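PDB 3ING: homoserine dehydrogenase from Thermoplasma acidophilum, which probably catalyses the NADPH-dependent reduction of aspartate semialdehyde to homoserine, on the route from aspartate to threonine and methionine. Local coordinates for residues R140-V145 against L151-D156; G169-T174 against A215-I220. All blocks are in the same frame, centred on the assembly; numbering follows the deposited sequence. Where two conformers were deposited one is given.

Interaction 1 of 2, residues R140-V145 against L151-D156. With NA (sodium ion), chain B; EDO (1,2-ethanediol), chain G.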
# COMPACT_ATOMS: atom_id res chain seq x y z
N ARG A 140 -3.67 15.70 4.05
CA ARG A 140 -3.38 14.28 4.18
C ARG A 140 -3.11 13.96 5.65
O ARG A 140 -2.71 14.82 6.45
CB ARG A 140 -2.24 13.82 3.25
CG ARG A 140 -2.53 13.97 1.76
CD ARG A 140 -1.43 13.23 0.90
NE ARG A 140 -1.53 11.79 1.11
CZ ARG A 140 -2.37 10.98 0.44
NH1 ARG A 140 -3.15 11.45 -0.50
NH2 ARG A 140 -2.42 9.68 0.71
N TYR A 141 -3.39 12.70 6.00
CA TYR A 141 -3.49 12.25 7.39
C TYR A 141 -3.11 10.79 7.62
O TYR A 141 -3.64 10.11 8.49
CB TYR A 141 -4.89 12.61 7.90
CG TYR A 141 -6.04 12.27 6.94
CD1 TYR A 141 -6.61 11.00 6.93
CD2 TYR A 141 -6.57 13.22 6.08
CE1 TYR A 141 -7.66 10.68 6.08
CE2 TYR A 141 -7.64 12.91 5.23
CZ TYR A 141 -8.17 11.63 5.22
OH TYR A 141 -9.22 11.30 4.38
N GLU A 142 -2.11 10.34 6.87
CA GLU A 142 -1.64 8.98 7.03
C GLU A 142 -1.36 8.58 8.48
O GLU A 142 -1.78 7.53 8.93
CB GLU A 142 -0.35 8.76 6.25
CG GLU A 142 0.06 7.28 6.21
CD GLU A 142 -0.97 6.45 5.47
OE1 GLU A 142 -1.21 6.75 4.30
OE2 GLU A 142 -1.56 5.54 6.09
N ALA A 143 -0.62 9.41 9.18
CA ALA A 143 -0.21 9.12 10.55
C ALA A 143 -1.33 9.11 11.58
O ALA A 143 -1.12 8.65 12.69
CB ALA A 143 0.89 10.12 10.99
N THR A 144 -2.52 9.62 11.24
CA THR A 144 -3.62 9.70 12.18
C THR A 144 -4.28 8.34 12.48
O THR A 144 -4.93 8.24 13.48
CB THR A 144 -4.74 10.65 11.71
OG1 THR A 144 -5.35 10.09 10.51
CG2 THR A 144 -4.16 12.06 11.47
N VAL A 145 -4.10 7.31 11.64
CA VAL A 145 -4.64 5.97 11.97
C VAL A 145 -3.53 4.93 11.75
O VAL A 145 -3.00 4.81 10.64
CB VAL A 145 -5.84 5.58 11.11
CG1 VAL A 145 -6.40 4.13 11.54
CG2 VAL A 145 -6.93 6.64 11.18
N LEU A 151 -1.89 2.94 5.17
CA LEU A 151 -3.31 2.74 5.23
C LEU A 151 -3.96 3.68 4.21
O LEU A 151 -4.49 3.22 3.20
CB LEU A 151 -3.79 3.01 6.69
CG LEU A 151 -5.16 2.46 7.08
CD1 LEU A 151 -5.37 2.44 8.62
CD2 LEU A 151 -6.27 3.20 6.41
N PHE A 152 -3.90 4.99 4.43
CA PHE A 152 -4.61 5.88 3.50
C PHE A 152 -3.94 5.91 2.15
O PHE A 152 -4.61 6.03 1.11
CB PHE A 152 -4.87 7.26 4.11
CG PHE A 152 -5.80 7.20 5.28
CD1 PHE A 152 -7.13 6.80 5.11
CD2 PHE A 152 -5.35 7.40 6.54
CE1 PHE A 152 -7.95 6.68 6.17
CE2 PHE A 152 -6.20 7.31 7.61
CZ PHE A 152 -7.50 6.95 7.42
N SER A 153 -2.63 5.77 2.12
CA SER A 153 -1.89 5.74 0.85
C SER A 153 -2.28 4.46 0.06
O SER A 153 -2.30 4.46 -1.19
CB SER A 153 -0.39 5.79 1.12
OG SER A 153 0.11 4.77 1.99
N VAL A 154 -2.57 3.39 0.80
CA VAL A 154 -3.03 2.10 0.20
C VAL A 154 -4.43 2.27 -0.38
O VAL A 154 -4.74 1.86 -1.51
CB VAL A 154 -3.01 1.00 1.25
CG1 VAL A 154 -3.69 -0.30 0.75
CG2 VAL A 154 -1.55 0.75 1.72
N LEU A 155 -5.29 2.89 0.42
CA LEU A 155 -6.67 3.14 -0.01
C LEU A 155 -6.69 4.11 -1.17
O LEU A 155 -7.49 3.94 -2.09
CB LEU A 155 -7.52 3.66 1.15
CG LEU A 155 -7.83 2.74 2.33
CD1 LEU A 155 -8.54 3.49 3.39
CD2 LEU A 155 -8.66 1.56 1.90
N ASP A 156 -5.78 5.10 -1.19
CA ASP A 156 -5.74 6.08 -2.28
C ASP A 156 -5.10 5.57 -3.58
O ASP A 156 -5.49 5.96 -4.65
CB ASP A 156 -4.95 7.34 -1.88
CG ASP A 156 -5.69 8.23 -0.89
OD1 ASP A 156 -6.90 8.05 -0.74
OD2 ASP A 156 -5.05 9.12 -0.27
NA NA B . -1.21 4.93 8.84
C1 EDO G . -6.35 11.78 1.52
O1 EDO G . -5.97 10.43 1.80
C2 EDO G . -7.61 11.81 0.65
O2 EDO G . -7.75 10.69 -0.26

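Interaction 2 of 2, residues G169-T174 against A215-I220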
# COMPACT_ATOMS: atom_id res chain seq x y z
N GLY A 169 -9.25 -3.50 12.17
CA GLY A 169 -7.85 -3.46 12.52
C GLY A 169 -7.54 -3.19 13.94
O GLY A 169 -8.41 -2.78 14.70
N ILE A 170 -6.29 -3.51 14.31
CA ILE A 170 -5.69 -3.09 15.58
C ILE A 170 -4.91 -1.84 15.24
O ILE A 170 -3.83 -1.91 14.65
CB ILE A 170 -4.76 -4.21 16.14
CG1 ILE A 170 -5.60 -5.44 16.55
CG2 ILE A 170 -3.95 -3.72 17.32
CD1 ILE A 170 -4.75 -6.70 16.83
N VAL A 171 -5.50 -0.67 15.52
CA VAL A 171 -4.95 0.60 15.07
C VAL A 171 -4.60 1.56 16.19
O VAL A 171 -4.01 2.57 15.93
CB VAL A 171 -5.94 1.29 14.06
CG1 VAL A 171 -6.16 0.43 12.79
CG2 VAL A 171 -7.28 1.65 14.71
N SER A 172 -4.98 1.27 17.43
CA SER A 172 -4.69 2.14 18.59
C SER A 172 -3.71 1.32 19.43
O SER A 172 -4.06 0.30 19.98
CB SER A 172 -5.98 2.50 19.36
OG SER A 172 -5.78 3.41 20.46
N SER A 173 -2.47 1.79 19.49
CA SER A 173 -1.37 1.05 20.11
C SER A 173 -1.51 0.85 21.61
O SER A 173 -1.74 -0.28 22.08
CB SER A 173 -0.05 1.75 19.84
OG SER A 173 0.29 1.73 18.48
N THR A 174 -1.40 1.96 22.34
CA THR A 174 -1.29 1.89 23.81
C THR A 174 -2.38 1.04 24.49
O THR A 174 -2.08 0.19 25.33
CB THR A 174 -1.15 3.29 24.44
OG1 THR A 174 0.04 3.88 23.96
CG2 THR A 174 -1.10 3.23 26.02
N ALA A 215 -11.38 5.82 19.11
CA ALA A 215 -12.61 6.44 18.64
C ALA A 215 -12.31 7.48 17.58
O ALA A 215 -12.99 7.51 16.58
CB ALA A 215 -13.42 7.06 19.77
N ARG A 216 -11.30 8.32 17.81
CA ARG A 216 -10.94 9.36 16.85
C ARG A 216 -10.54 8.72 15.54
O ARG A 216 -10.94 9.16 14.48
CB ARG A 216 -9.79 10.23 17.39
CG ARG A 216 -10.19 11.14 18.57
CD ARG A 216 -8.91 11.67 19.18
NE ARG A 216 -9.17 12.59 20.29
CZ ARG A 216 -8.36 12.71 21.35
NH1 ARG A 216 -7.30 11.91 21.52
NH2 ARG A 216 -8.68 13.55 22.29
N LYS A 217 -9.77 7.65 15.63
CA LYS A 217 -9.31 6.96 14.43
C LYS A 217 -10.52 6.41 13.68
O LYS A 217 -10.55 6.44 12.47
CB LYS A 217 -8.32 5.83 14.78
CG LYS A 217 -7.04 6.32 15.41
CD LYS A 217 -6.09 5.16 15.74
CE LYS A 217 -4.79 5.70 16.37
NZ LYS A 217 -3.92 6.42 15.42
N SER A 218 -11.54 5.95 14.40
CA SER A 218 -12.67 5.34 13.75
C SER A 218 -13.49 6.34 12.96
O SER A 218 -14.12 5.96 11.96
CB SER A 218 -13.58 4.60 14.77
OG SER A 218 -14.37 5.47 15.59
N VAL A 219 -13.51 7.60 13.42
CA VAL A 219 -14.22 8.70 12.73
C VAL A 219 -13.52 8.98 11.41
O VAL A 219 -14.14 9.11 10.38
CB VAL A 219 -14.25 10.00 13.55
CG1 VAL A 219 -14.80 11.16 12.73
CG2 VAL A 219 -15.04 9.80 14.83
N ILE A 220 -12.21 9.12 11.48
CA ILE A 220 -11.41 9.41 10.30
C ILE A 220 -11.59 8.29 9.28
O ILE A 220 -11.80 8.55 8.09
CB ILE A 220 -9.92 9.61 10.68
CG1 ILE A 220 -9.80 10.80 11.62
CG2 ILE A 220 -9.01 9.77 9.38
CD1 ILE A 220 -8.44 10.96 12.26

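Interaction 1 of 2, residues R140-V145 against L151-D156
The Phe152 ring is sandwiched. Tyr141 points an edge at one face, with CE1 3.8 Å above the ring plane and over its centre. This is a T-shaped pair, its planes at 69°. Leu151 CD2 lies over the centre of the opposite face. At the rim of Phe152, Val145 CG2 touches CE2 at 3.7 Å. The Tyr141 hydroxyl is hydrogen-bonded to His224 of helix 212-226. The Arg140 guanidinium takes Asp156 at its edge, and the two flat groups stand 75° apart. Arg140 NH2 to Asp156 OD2 is 2.9 Å, a salt bridge on the anti side of the carboxylate. Arg140 NE turns to Asp316 on helix 306-321. An ethanediol, probably from the crystallisation liquor, binds both oxygens of Asp156, and its O1 lies over one guanidinium face.

Glu142 joins the two segments. Its chain leaves with CG anti to the backbone N (chi1 -171°) and bends at chi2, which turns the carboxylate to the start of helix 152-157. Glu142 OE1 accepts Ser153 N at 2.8 Å. Glu142 OE2 accepts Phe152 N at 2.9 Å, and both bonds use syn lone pairs. Leu151 N, at 2.8 Å, meets Glu142 OE2 from above the carboxylate plane. Glu142 OE2 also binds sodium at 2.8 Å. Backbone oxygens of Glu142, Val145, Ala146 and Val149 complete the protein ligands. Three amides and the cation thus share one buried carboxylate. Helix N-terminus and metal would both be expected to stabilise its negative charge, so Glu142 is probably ionised.

Interaction 2 of 2, residues G169-T174 against A215-I220
Lys217, Val171 and Ser172 make this contact, where helix 212-226 meets the end of a strand in the antiparallel sheet of the homoserine dehydrogenase domain. Strand 164-170 has just ended here, and the chain then leads into helix 173-183. Lys217 is the predicted proton donor of the active site.

Lys217 has the largest share of the buried surface. Its CG is anti to the carbonyl carbon (chi1 -63°). The next two torsions are extended, which carries the side chain straight across from the helix. It bends only at the last torsion, chi4 -71°. The aliphatic part does the touching. Lys217 CD lies 3.8 Å from Val171 CG2, and the valine and the lysine run alongside each other, heading opposite ways. Both CD and CE also sit against the Val171 carbonyl. The amine end goes elsewhere: NZ is hydrogen-bonded to the backbone oxygen of Thr144. Lys118 NZ lies close by. The bound NADPH is about 5 Å from the Lys217 side chain, between nearest atoms.

The Val171 CB leaves the backbone toward the helix, and CG2 makes the side-chain contact. From the sheet side, Thr253 of strand 249-258 touches it. Ser172 adds a smaller patch: Ser172 CA is 4.2 Å from Lys217 CE. The Ser172 hydroxyl bonds to Asp213, near the start of helix 212-226, so a polar link runs beside the apolar one. No hydrogen bond joins the two segments directly. The valine and the strand-end backbone lie against the lysine stem, while NZ is held by Thr144 O, in the loop after strand 139-140. Val171 O lies 3.3 Å from both Lys217 CD and Lys217 CE.

How the interactions relate
From the N terminus, strand 139-140 comes first, at the edge of the mixed nucleotide-binding sheet. Interaction 1 then closes a short loop onto helix 152-157, with the sodium site in the turn. The chain runs on into strand 164-170. Interaction 2 opens at the end of that strand and closes a much longer, mainly helical excursion on helix 212-226. The two are in series, neither nested nor crossed. They still touch in space: Lys217 reaches the sodium loop, and Ile220 packs on Tyr141 and Thr144. Helix 212-226 thus connects the sodium loop, beside the cofactor-binding part, to the antiparallel sheet.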